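Local coordinates for protein aspartate aminotransferase, mitochondrial (Trypanosoma brucei brucei, PDB 4W5K) that probably transfers the amino group of aspartate to 2-oxoglutarate, working as a homodimer with pyridoxal 5'-phosphate as cofactor, at residues 37-40 / 41-45; 78-81 / 82-86; 129-132 / 133-137; 158-161 / 162-166; 387-390 / 391-394. The protein carries 1 engineered substitution. One frame throughout, in Å; residues are numbered along the deposited sequence. Where two conformers were deposited one is given.

Contact 1: residues 37-40 / 41-45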
loop_
_atom_site.group_PDB
_atom_site.type_symbol
_atom_site.label_atom_id
_atom_site.label_comp_id
_atom_site.label_asym_id
_atom_site.label_seq_id
_atom_site.Cartn_x
_atom_site.Cartn_y
_atom_site.Cartn_z
ATOM N N VAL A 37 -7.051 10.877 -14.630
ATOM C CA VAL A 37 -5.674 10.624 -15.052
ATOM C C VAL A 37 -5.342 11.320 -16.382
ATOM O O VAL A 37 -6.237 11.701 -17.147
ATOM C CB VAL A 37 -5.393 9.097 -15.203
ATOM C CG1 VAL A 37 -5.353 8.420 -13.835
ATOM C CG2 VAL A 37 -6.438 8.431 -16.070
ATOM N N TYR A 38 -4.051 11.495 -16.655
ATOM C CA TYR A 38 -3.646 12.116 -17.915
ATOM C C TYR A 38 -3.963 11.220 -19.117
ATOM O O TYR A 38 -3.934 9.977 -19.030
ATOM C CB TYR A 38 -2.136 12.453 -17.902
ATOM C CG TYR A 38 -1.683 13.190 -19.159
ATOM C CD1 TYR A 38 -1.996 14.544 -19.344
ATOM C CD2 TYR A 38 -0.955 12.543 -20.149
ATOM C CE1 TYR A 38 -1.606 15.218 -20.506
ATOM C CE2 TYR A 38 -0.549 13.217 -21.314
ATOM C CZ TYR A 38 -0.878 14.553 -21.474
ATOM O OH TYR A 38 -0.490 15.209 -22.634
ATOM N N ARG A 39 -4.243 11.869 -20.243
ATOM C CA ARG A 39 -4.390 11.223 -21.550
ATOM C C ARG A 39 -3.645 12.068 -22.590
ATOM O O ARG A 39 -3.559 13.282 -22.427
ATOM C CB ARG A 39 -5.868 11.117 -21.954
ATOM C CG ARG A 39 -6.683 10.194 -21.084
ATOM C CD ARG A 39 -6.310 8.780 -21.423
ATOM N NE ARG A 39 -7.098 7.762 -20.741
ATOM C CZ ARG A 39 -6.693 7.092 -19.660
ATOM N NH1 ARG A 39 -5.515 7.347 -19.107
ATOM N NH2 ARG A 39 -7.469 6.151 -19.149
ATOM N N ASP A 40 -3.098 11.436 -23.625
ATOM C CA ASP A 40 -2.459 12.186 -24.718
ATOM C C ASP A 40 -3.533 12.709 -25.659
ATOM O O ASP A 40 -4.721 12.532 -25.397
ATOM C CB ASP A 40 -1.409 11.320 -25.450
ATOM C CG ASP A 40 -1.996 10.116 -26.172
ATOM O OD1 ASP A 40 -3.221 10.034 -26.391
ATOM O OD2 ASP A 40 -1.199 9.216 -26.525
ATOM N N ASP A 41 -3.118 13.356 -26.751
ATOM C CA ASP A 41 -4.061 13.916 -27.722
ATOM C C ASP A 41 -4.924 12.890 -28.459
ATOM O O ASP A 41 -5.923 13.258 -29.078
ATOM C CB ASP A 41 -3.302 14.747 -28.756
ATOM C CG ASP A 41 -4.222 15.636 -29.571
ATOM O OD1 ASP A 41 -4.917 16.483 -28.968
ATOM O OD2 ASP A 41 -4.264 15.457 -30.814
ATOM N N ALA A 42 -4.518 11.620 -28.409
ATOM C CA ALA A 42 -5.262 10.522 -29.008
ATOM C C ALA A 42 -6.165 9.831 -27.996
ATOM O O ALA A 42 -6.725 8.769 -28.278
ATOM C CB ALA A 42 -4.305 9.522 -29.610
ATOM N N ASP A 43 -6.265 10.419 -26.811
ATOM C CA ASP A 43 -7.110 9.919 -25.736
ATOM C C ASP A 43 -6.589 8.564 -25.238
ATOM O O ASP A 43 -7.361 7.695 -24.854
ATOM C CB ASP A 43 -8.572 9.820 -26.195
ATOM C CG ASP A 43 -9.529 9.529 -25.057
ATOM O OD1 ASP A 43 -9.316 10.031 -23.928
ATOM O OD2 ASP A 43 -10.488 8.765 -25.290
ATOM N N GLN A 44 -5.273 8.388 -25.273
ATOM C CA GLN A 44 -4.651 7.152 -24.783
ATOM C C GLN A 44 -3.946 7.386 -23.460
ATOM O O GLN A 44 -3.412 8.459 -23.222
ATOM C CB GLN A 44 -3.636 6.614 -25.784
ATOM C CG GLN A 44 -4.208 6.277 -27.150
ATOM C CD GLN A 44 -5.420 5.373 -27.051
ATOM O OE1 GLN A 44 -5.352 4.280 -26.483
ATOM N NE2 GLN A 44 -6.549 5.841 -27.579
ATOM N N PRO A 45 -3.898 6.348 -22.603
ATOM C CA PRO A 45 -2.989 6.442 -21.458
ATOM C C PRO A 45 -1.561 6.660 -21.950
ATOM O O PRO A 45 -1.187 6.184 -23.021
ATOM C CB PRO A 45 -3.129 5.080 -20.760
ATOM C CG PRO A 45 -4.389 4.489 -21.264
ATOM C CD PRO A 45 -4.593 5.051 -22.666
HETATM O O HOH W 1 -9.946 7.989 -21.673
HETATM O O HOH W 2 0.258 7.096 -25.317
#
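A type I beta turn from Asp-40 to Asp-43, combined with an Asx turn, reverses the chain between strand 31-32 and helix 49-52. Asp-43 N closes it on Asp-40 O at 3.0 Å, from well above the carbonyl plane, and Asp-40 N bonds back to Gln-44 O at 3.0 Å, in the carbonyl plane. The carboxylate of Asp-40 bends in over the turn because chi1 (65°) sets CG between the backbone N and the carbonyl carbon. Its OD1 is gripped twice, by Ala-42 N at 2.9 Å, which makes the Asx turn, and by Gln-44 N at 2.9 Å; the two donors come from opposite faces of the carboxylate plane, and the second bond is the straighter (162° against 131°). Water 2 joins OD2 to Pro-45 O. In this surface loop of the aminotransferase fold, Arg-39 bends beyond CB and runs across Pro-45, whose CG lies 3.7 Å above the guanidinium plane, offset toward the rim. NH1 bonds to Tyr-38 O, while NH2 forms a salt bridge with Asp-61 of the second subunit. Water 1 spans the 4.5 Å gap between Arg-39 NE and Asp-43 OD1. Gln-44 CB lies against the Asp-40 carboxylate, and its bent chain lets NE2 donate to Ala-42 O at 3.0 Å. Asp-41 OD2 is held by Ser-381 OG.

Contact 2: residues 78-81 / 82-86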
loop_
_atom_site.group_PDB
_atom_site.type_symbol
_atom_site.label_atom_id
_atom_site.label_comp_id
_atom_site.label_asym_id
_atom_site.label_seq_id
_atom_site.Cartn_x
_atom_site.Cartn_y
_atom_site.Cartn_z
ATOM N N LEU A 78 14.264 16.253 -4.978
ATOM C CA LEU A 78 13.348 16.777 -6.003
ATOM C C LEU A 78 12.355 17.746 -5.365
ATOM O O LEU A 78 12.056 18.805 -5.930
ATOM C CB LEU A 78 12.601 15.635 -6.719
ATOM C CG LEU A 78 11.504 16.085 -7.696
ATOM C CD1 LEU A 78 12.100 16.833 -8.883
ATOM C CD2 LEU A 78 10.675 14.889 -8.161
ATOM N N CYS A 79 11.875 17.408 -4.167
ATOM C CA CYS A 79 10.898 18.247 -3.466
ATOM C C CYS A 79 11.525 19.574 -3.032
ATOM O O CYS A 79 11.000 20.674 -3.337
ATOM C CB CYS A 79 10.322 17.502 -2.241
ATOM S SG CYS A 79 9.163 18.532 -1.268
ATOM N N PHE A 80 12.677 19.501 -2.355
ATOM C CA PHE A 80 13.202 20.669 -1.647
ATOM C C PHE A 80 14.312 21.395 -2.409
ATOM O O PHE A 80 14.670 22.526 -2.067
ATOM C CB PHE A 80 13.673 20.247 -0.231
ATOM C CG PHE A 80 12.545 19.823 0.664
ATOM C CD1 PHE A 80 11.698 20.773 1.218
ATOM C CD2 PHE A 80 12.302 18.474 0.935
ATOM C CE1 PHE A 80 10.644 20.412 2.029
ATOM C CE2 PHE A 80 11.238 18.093 1.751
ATOM C CZ PHE A 80 10.406 19.078 2.303
ATOM N N GLY A 81 14.812 20.763 -3.473
ATOM C CA GLY A 81 15.819 21.352 -4.340
ATOM C C GLY A 81 17.236 21.187 -3.834
ATOM O O GLY A 81 17.434 20.578 -2.788
ATOM N N PRO A 82 18.218 21.747 -4.568
ATOM C CA PRO A 82 19.660 21.624 -4.297
ATOM C C PRO A 82 20.227 22.587 -3.240
ATOM O O PRO A 82 21.320 22.343 -2.730
ATOM C CB PRO A 82 20.285 21.927 -5.662
ATOM C CG PRO A 82 19.351 22.917 -6.267
ATOM C CD PRO A 82 17.962 22.518 -5.801
ATOM N N THR A 83 19.526 23.673 -2.932
ATOM C CA THR A 83 20.038 24.618 -1.941
ATOM C C THR A 83 19.094 24.751 -0.742
ATOM O O THR A 83 18.744 25.870 -0.334
ATOM C CB THR A 83 20.274 26.005 -2.556
ATOM O OG1 THR A 83 19.012 26.628 -2.837
ATOM C CG2 THR A 83 21.081 25.887 -3.846
ATOM N N CYS A 84 18.685 23.605 -0.194
ATOM C CA CYS A 84 17.823 23.553 0.988
ATOM C C CYS A 84 18.618 23.181 2.242
ATOM O O CYS A 84 19.124 22.065 2.364
ATOM C CB CYS A 84 16.675 22.552 0.788
ATOM S SG CYS A 84 15.543 22.434 2.212
ATOM N N ALA A 85 18.714 24.128 3.173
ATOM C CA ALA A 85 19.505 23.957 4.379
ATOM C C ALA A 85 18.966 22.824 5.245
ATOM O O ALA A 85 19.729 22.033 5.799
ATOM C CB ALA A 85 19.542 25.268 5.172
ATOM N N ALA A 86 17.642 22.736 5.340
ATOM C CA ALA A 86 16.994 21.731 6.182
ATOM C C ALA A 86 17.422 20.336 5.773
ATOM O O ALA A 86 17.717 19.483 6.612
ATOM C CB ALA A 86 15.483 21.848 6.096
HETATM O O HOH W 3 16.543 24.536 -2.750
#
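Phe-80 turns its ring anti to the carbonyl carbon (chi1 -67°), and Cys-84 sends SG anti to the backbone N (chi1 -180°); together these torsions bring the thiol beside the base of the aromatic side chain. SG stands 3.8 Å from Phe-80 CB, and it lies 5.1 Å from the centroid of the Phe-80 ring, well off the normal, so the sulfur-aromatic contact is oblique. Cys-84 CB also rests 3.5 Å from Phe-80 O. A second sulfur meets the same ring from within the helix: Cys-79 SG sits 3.6 Å above the plane of the Phe-80 ring, over its centre. The contact spans the short link between helix 69-80 and helix 85-88, which leads on to edge strand 92-97. Gly-81, just after the first helix, leaves helical geometry with a positive phi of 84°, and Cys-84 occupies the N-cap position of the second. No polar pair bonds directly between 78-81 and 82-86; water 3 does the joining instead, donating to Phe-80 O at 2.8 Å and accepting from Thr-83 N at 3.1 Å. It thereby serves a carbonyl at the end of the helix and an amide of the link. Phe-80 is further wedged against Val-239 and Ile-92 of the large sheet and meets His-258 edge-to-face, while Cys-84 touches Val-231. Arg-228 takes up the carbonyl groups of Leu-78 and Cys-79, NH2 bonding to the first and NE to the second.

Contact 3: residues 129-132 / 133-137; sequences PNHE and SIFAK
Three successive i to i+4 bonds join the halves of this helix: Ile-134 N to Asn-130 O (3.0 Å), Phe-135 N to His-131 O (3.1 Å) and Ala-136 N to Glu-132 O (2.9 Å). It is the helix of a beta-alpha-beta unit, carrying the chain from strand 120-124 to strand 141-149 beside the cofactor pocket. The Asn-130 and Ile-134 side chains are set roughly perpendicular, one turn apart. Ile-134 lays CG1 beside its own backbone N (chi1 -70°), which brings CD1 to 3.5 Å from Asn-130 ND2; that amide nitrogen donates its hydrogen bond to Arg-279 O of the second subunit. His-131 and Phe-135 run side by side, with His-131 CD2 4.2 Å from Phe-135 CE2, and both touch Leu-174 of strand 172-176, Phe-135 also meeting Phe-207 edge-to-face. The imidazole approaches the bound pyridoxal phosphate to about 4 Å between side chain and ligand; its NE2 is hydrogen-bonded to Asp-209, a residue of the cofactor pocket, and its ring meets Tyr-128, another cofactor-binding residue, edge-to-face. Near the start of the helix, water 4 donates to Pro-129 O and accepts from Ser-133 N, filling in between the two. At the edge of the Phe-135 ring, near its plane, His-131 O lies 3.2 Å from CD2.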
loop_
_atom_site.group_PDB
_atom_site.type_symbol
_atom_site.label_atom_id
_atom_site.label_comp_id
_atom_site.label_asym_id
_atom_site.label_seq_id
_atom_site.Cartn_x
_atom_site.Cartn_y
_atom_site.Cartn_z
ATOM N N PRO A 129 -11.934 15.579 -2.462
ATOM C CA PRO A 129 -12.949 14.809 -1.741
ATOM C C PRO A 129 -12.364 13.833 -0.720
ATOM O O PRO A 129 -12.892 13.742 0.381
ATOM C CB PRO A 129 -13.672 14.064 -2.866
ATOM C CG PRO A 129 -13.579 15.033 -4.030
ATOM C CD PRO A 129 -12.208 15.635 -3.913
ATOM N N ASN A 130 -11.279 13.138 -1.050
ATOM C CA ASN A 130 -10.797 12.099 -0.131
ATOM C C ASN A 130 -10.087 12.673 1.098
ATOM O O ASN A 130 -9.883 11.954 2.074
ATOM C CB ASN A 130 -9.854 11.130 -0.873
ATOM C CG ASN A 130 -9.641 9.771 -0.130
ATOM O OD1 ASN A 130 -10.506 9.271 0.600
ATOM N ND2 ASN A 130 -8.467 9.184 -0.339
ATOM N N HIS A 131 -9.737 13.962 1.072
ATOM C CA HIS A 131 -9.028 14.564 2.199
ATOM C C HIS A 131 -9.845 14.433 3.478
ATOM O O HIS A 131 -9.293 14.171 4.556
ATOM C CB HIS A 131 -8.712 16.051 1.946
ATOM C CG HIS A 131 -7.449 16.281 1.180
ATOM N ND1 HIS A 131 -7.232 17.422 0.438
ATOM C CD2 HIS A 131 -6.322 15.538 1.069
ATOM C CE1 HIS A 131 -6.033 17.362 -0.113
ATOM N NE2 HIS A 131 -5.461 16.229 0.248
ATOM N N GLU A 132 -11.159 14.603 3.378
ATOM C CA GLU A 132 -11.979 14.546 4.590
ATOM C C GLU A 132 -11.864 13.194 5.299
ATOM O O GLU A 132 -11.637 13.124 6.505
ATOM C CB GLU A 132 -13.453 14.827 4.274
ATOM C CG GLU A 132 -14.282 14.951 5.545
ATOM C CD GLU A 132 -15.695 15.449 5.286
ATOM O OE1 GLU A 132 -16.325 14.972 4.324
ATOM O OE2 GLU A 132 -16.167 16.331 6.040
ATOM N N SER A 133 -12.017 12.120 4.535
ATOM C CA SER A 133 -11.975 10.788 5.114
ATOM C C SER A 133 -10.580 10.416 5.615
ATOM O O SER A 133 -10.439 9.796 6.682
ATOM C CB SER A 133 -12.439 9.730 4.109
ATOM O OG SER A 133 -12.508 8.483 4.818
ATOM N N ILE A 134 -9.563 10.747 4.829
ATOM C CA ILE A 134 -8.173 10.493 5.230
ATOM C C ILE A 134 -7.924 11.055 6.618
ATOM O O ILE A 134 -7.456 10.357 7.522
ATOM C CB ILE A 134 -7.169 11.127 4.245
ATOM C CG1 ILE A 134 -7.178 10.388 2.893
ATOM C CG2 ILE A 134 -5.744 11.068 4.799
ATOM C CD1 ILE A 134 -6.480 11.170 1.750
ATOM N N PHE A 135 -8.265 12.326 6.805
ATOM C CA PHE A 135 -7.935 12.921 8.073
ATOM C C PHE A 135 -8.905 12.522 9.159
ATOM O O PHE A 135 -8.502 12.448 10.301
ATOM C CB PHE A 135 -7.820 14.443 7.890
ATOM C CG PHE A 135 -6.561 14.820 7.150
ATOM C CD1 PHE A 135 -5.318 14.650 7.770
ATOM C CD2 PHE A 135 -6.602 15.266 5.824
ATOM C CE1 PHE A 135 -4.147 14.942 7.101
ATOM C CE2 PHE A 135 -5.433 15.577 5.148
ATOM C CZ PHE A 135 -4.202 15.413 5.789
ATOM N N ALA A 136 -10.148 12.181 8.814
ATOM C CA ALA A 136 -11.062 11.644 9.822
ATOM C C ALA A 136 -10.503 10.356 10.415
ATOM O O ALA A 136 -10.518 10.154 11.639
ATOM C CB ALA A 136 -12.448 11.389 9.230
ATOM N N LYS A 137 -9.985 9.491 9.546
ATOM C CA LYS A 137 -9.403 8.216 10.012
ATOM C C LYS A 137 -8.211 8.474 10.945
ATOM O O LYS A 137 -7.970 7.705 11.876
ATOM C CB LYS A 137 -8.970 7.347 8.818
ATOM C CG LYS A 137 -10.130 6.738 8.024
ATOM C CD LYS A 137 -10.930 5.786 8.910
ATOM C CE LYS A 137 -12.117 5.179 8.165
ATOM N NZ LYS A 137 -12.931 4.250 9.015
HETATM O O HOH W 4 -13.623 11.839 1.971
#

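Contact 4: residues 158-161 / 162-166; sequences AGML and ECLDK
Leu-164 lies against the carbonyl oxygen of Met-160, one helical turn back. Its CB is 3.6 Å from Met-160 O, CG comes nearer to the same oxygen at 3.3 Å, and CD1, still 4.1 Å from Met-160 O, reaches the methionine side chain. A chi1 of -65° puts CG anti to the carbonyl carbon and leans the leucine back along the helix. Met-160 is extended, with all three torsions near 180°, and Leu-164 CD1 lies 4.3 Å from both its CG and its CE, a loose apolar contact. Both residues belong to the inner face of helix 157-166, which follows edge strand 154-155 of the large mixed sheet and leads on to strand 172-176. Met-160 packs on Tyr-145 and Tyr-147 of strand 141-149 and on Val-195 of helix 189-201; Leu-161 and Leu-164 both touch Val-198 of that helix. Backbone bonds repeat at every residue: Glu-162 N to Ala-158 O, Cys-163 N to Gly-159 O, Leu-164 N to Met-160 O and Asp-165 N to Leu-161 O, the last at 2.9 Å. Cys-163 hangs its thiol beside the helix backbone, SG 3.4 Å from Gly-159 O and CB 3.5 Å from that same oxygen. Asp-165 CB sits 3.4 Å from Leu-161 O, and the carboxylate turns away from the preceding turn to form a salt bridge through OD1 with Arg-201.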
loop_
_atom_site.group_PDB
_atom_site.type_symbol
_atom_site.label_atom_id
_atom_site.label_comp_id
_atom_site.label_asym_id
_atom_site.label_seq_id
_atom_site.Cartn_x
_atom_site.Cartn_y
_atom_site.Cartn_z
ATOM N N ALA A 158 -8.328 37.441 -0.010
ATOM C CA ALA A 158 -8.638 38.188 1.221
ATOM C C ALA A 158 -9.331 37.256 2.225
ATOM O O ALA A 158 -9.030 37.268 3.430
ATOM C CB ALA A 158 -9.500 39.391 0.918
ATOM N N GLY A 159 -10.238 36.422 1.714
ATOM C CA GLY A 159 -10.970 35.481 2.547
ATOM C C GLY A 159 -10.061 34.422 3.135
ATOM O O GLY A 159 -10.151 34.098 4.320
ATOM N N MET A 160 -9.198 33.862 2.296
ATOM C CA MET A 160 -8.204 32.890 2.752
ATOM C C MET A 160 -7.336 33.453 3.874
ATOM O O MET A 160 -7.182 32.827 4.937
ATOM C CB MET A 160 -7.319 32.453 1.601
ATOM C CG MET A 160 -6.298 31.409 2.004
ATOM S SD MET A 160 -5.450 30.842 0.514
ATOM C CE MET A 160 -4.388 29.570 1.189
ATOM N N LEU A 161 -6.781 34.643 3.633
ATOM C CA LEU A 161 -5.906 35.274 4.615
ATOM C C LEU A 161 -6.635 35.535 5.935
ATOM O O LEU A 161 -6.089 35.251 7.009
ATOM C CB LEU A 161 -5.330 36.586 4.066
ATOM C CG LEU A 161 -4.390 36.463 2.867
ATOM C CD1 LEU A 161 -3.999 37.848 2.372
ATOM C CD2 LEU A 161 -3.160 35.652 3.217
ATOM N N GLU A 162 -7.877 36.007 5.877
ATOM C CA GLU A 162 -8.622 36.294 7.102
ATOM C C GLU A 162 -8.937 35.019 7.875
ATOM O O GLU A 162 -8.884 35.000 9.101
ATOM C CB GLU A 162 -9.930 37.038 6.815
ATOM C CG GLU A 162 -10.555 37.587 8.093
ATOM C CD GLU A 162 -12.033 37.916 7.976
ATOM O OE1 GLU A 162 -12.596 37.812 6.869
ATOM O OE2 GLU A 162 -12.634 38.282 9.008
ATOM N N CYS A 163 -9.289 33.962 7.153
ATOM C CA CYS A 163 -9.575 32.685 7.798
ATOM C C CYS A 163 -8.329 32.157 8.503
ATOM O O CYS A 163 -8.410 31.674 9.640
ATOM C CB CYS A 163 -10.089 31.649 6.783
ATOM S SG CYS A 163 -11.822 31.939 6.305
ATOM N N LEU A 164 -7.176 32.245 7.836
ATOM C CA LEU A 164 -5.936 31.748 8.438
ATOM C C LEU A 164 -5.557 32.613 9.639
ATOM O O LEU A 164 -5.073 32.106 10.641
ATOM C CB LEU A 164 -4.792 31.699 7.418
ATOM C CG LEU A 164 -4.974 30.698 6.262
ATOM C CD1 LEU A 164 -3.740 30.631 5.346
ATOM C CD2 LEU A 164 -5.343 29.327 6.752
ATOM N N ASP A 165 -5.805 33.919 9.552
ATOM C CA ASP A 165 -5.463 34.788 10.660
ATOM C C ASP A 165 -6.319 34.489 11.889
ATOM O O ASP A 165 -5.848 34.619 13.023
ATOM C CB ASP A 165 -5.616 36.261 10.263
ATOM C CG ASP A 165 -5.010 37.188 11.284
ATOM O OD1 ASP A 165 -3.813 37.014 11.608
ATOM O OD2 ASP A 165 -5.735 38.068 11.780
ATOM N N LYS A 166 -7.577 34.108 11.665
ATOM C CA LYS A 166 -8.540 33.936 12.770
ATOM C C LYS A 166 -8.524 32.515 13.367
ATOM O O LYS A 166 -9.007 32.306 14.483
ATOM C CB LYS A 166 -9.955 34.259 12.301
#

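Contact 5: residues 387-390 / 391-394; sequences VSQA and IHNV
Two amides and an imidazole meet along one flank of the helix. The Gln-389 and Asn-393 side chains are inclined to each other, their amide planes 46° apart, and NE2 of Gln-389 donates to OD1 of Asn-393 at 2.8 Å. The acceptor lies in the plane of the glutamine amide, whereas the donor is tilted 33° from the plane of the asparagine carbonyl. At the edge of the His-392 ring and in its plane sits the same Gln-389 NE2, 3.8 Å from CD2. The glutamine reaches both because it starts anti to the backbone N and then bends at chi2 (67°). Gln-389 and Asn-393 are thus tied twice, since Asn-393 N also bonds to Gln-389 O at 2.8 Å. Helix 384-395, near the C-terminus, packs against helices 300-331 and 354-364, and there Asn-393 ND2 bonds to Tyr-364 OH. On the buried flank Val-387 and Ile-391 run alongside each other, with Val-387 CG1 3.7 Å from Ile-391 CD1. Ile-391 CG1 comes 3.3 Å from Val-387 O, whose carbonyl also receives Ile-391 N at 2.9 Å. The isoleucine goes on to touch Leu-328 and Trp-337. Ser-388 turns its hydroxyl back to Val-384 O, while its own carbonyl accepts His-392 N at 2.9 Å.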
loop_
_atom_site.group_PDB
_atom_site.type_symbol
_atom_site.label_atom_id
_atom_site.label_comp_id
_atom_site.label_asym_id
_atom_site.label_seq_id
_atom_site.Cartn_x
_atom_site.Cartn_y
_atom_site.Cartn_z
ATOM N N VAL A 387 -17.201 19.825 -27.982
ATOM C CA VAL A 387 -17.472 20.163 -26.596
ATOM C C VAL A 387 -17.723 21.659 -26.448
ATOM O O VAL A 387 -18.623 22.061 -25.714
ATOM C CB VAL A 387 -16.325 19.734 -25.684
ATOM C CG1 VAL A 387 -16.497 20.334 -24.297
ATOM C CG2 VAL A 387 -16.275 18.207 -25.608
ATOM N N SER A 388 -16.936 22.474 -27.144
ATOM C CA SER A 388 -17.150 23.927 -27.120
ATOM C C SER A 388 -18.543 24.292 -27.619
ATOM O O SER A 388 -19.217 25.133 -27.019
ATOM C CB SER A 388 -16.099 24.657 -27.959
ATOM O OG SER A 388 -14.792 24.359 -27.499
ATOM N N GLN A 389 -18.979 23.663 -28.712
ATOM C CA GLN A 389 -20.291 23.988 -29.278
ATOM C C GLN A 389 -21.366 23.606 -28.279
ATOM O O GLN A 389 -22.313 24.357 -28.057
ATOM C CB GLN A 389 -20.535 23.267 -30.611
ATOM C CG GLN A 389 -21.872 23.632 -31.272
ATOM C CD GLN A 389 -21.930 25.080 -31.747
ATOM O OE1 GLN A 389 -21.133 25.501 -32.587
ATOM N NE2 GLN A 389 -22.873 25.852 -31.204
ATOM N N ALA A 390 -21.195 22.438 -27.662
ATOM C CA ALA A 390 -22.142 21.959 -26.662
ATOM C C ALA A 390 -22.214 22.905 -25.453
ATOM O O ALA A 390 -23.299 23.249 -24.996
ATOM C CB ALA A 390 -21.773 20.548 -26.218
ATOM N N ILE A 391 -21.063 23.322 -24.934
ATOM C CA ILE A 391 -21.044 24.227 -23.787
ATOM C C ILE A 391 -21.661 25.588 -24.150
ATOM O O ILE A 391 -22.426 26.168 -23.372
ATOM C CB ILE A 391 -19.613 24.410 -23.247
ATOM C CG1 ILE A 391 -19.159 23.091 -22.590
ATOM C CG2 ILE A 391 -19.544 25.587 -22.279
ATOM C CD1 ILE A 391 -17.696 23.066 -22.121
ATOM N N HIS A 392 -21.367 26.078 -25.345
ATOM C CA HIS A 392 -22.035 27.303 -25.811
ATOM C C HIS A 392 -23.553 27.111 -25.889
ATOM O O HIS A 392 -24.313 27.949 -25.410
ATOM C CB HIS A 392 -21.496 27.745 -27.163
ATOM C CG HIS A 392 -22.287 28.863 -27.783
ATOM N ND1 HIS A 392 -22.457 30.085 -27.166
ATOM C CD2 HIS A 392 -22.966 28.937 -28.953
ATOM C CE1 HIS A 392 -23.190 30.871 -27.938
ATOM N NE2 HIS A 392 -23.518 30.197 -29.027
ATOM N N ASN A 393 -23.997 25.999 -26.465
ATOM C CA ASN A 393 -25.432 25.751 -26.604
ATOM C C ASN A 393 -26.187 25.681 -25.276
ATOM O O ASN A 393 -27.317 26.149 -25.184
ATOM C CB ASN A 393 -25.671 24.464 -27.401
ATOM C CG ASN A 393 -25.306 24.620 -28.858
ATOM O OD1 ASN A 393 -24.932 25.711 -29.302
ATOM N ND2 ASN A 393 -25.391 23.539 -29.608
ATOM N N VAL A 394 -25.574 25.117 -24.243
ATOM C CA VAL A 394 -26.280 24.987 -22.971
ATOM C C VAL A 394 -26.142 26.221 -22.094
ATOM O O VAL A 394 -26.835 26.329 -21.080
ATOM C CB VAL A 394 -25.799 23.748 -22.154
ATOM C CG1 VAL A 394 -26.053 22.466 -22.930
ATOM C CG2 VAL A 394 -24.334 23.881 -21.769
#

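How the contacts relate
Contact 3 is the one beside the cofactor. Contact 1 stands back from it, the Tyr-38 side chain about 11 Å from a bound pyridoxal phosphate, and the nearest atoms of contacts 1 and 3 are about 13 Å apart; both touch the second subunit. Contact 4 flanks the large sheet, its centre 23 Å from that of contact 3, with the Met-160 side chain about 14 Å from the bound cofactor. Contacts 2 and 5 lie away from the cofactor and the malate-binding residues, on opposite sides of the chain's centre with centres 45 Å apart. Contacts 1 and 5, about 11 Å apart at their nearest atoms, both pack on helix 300-331.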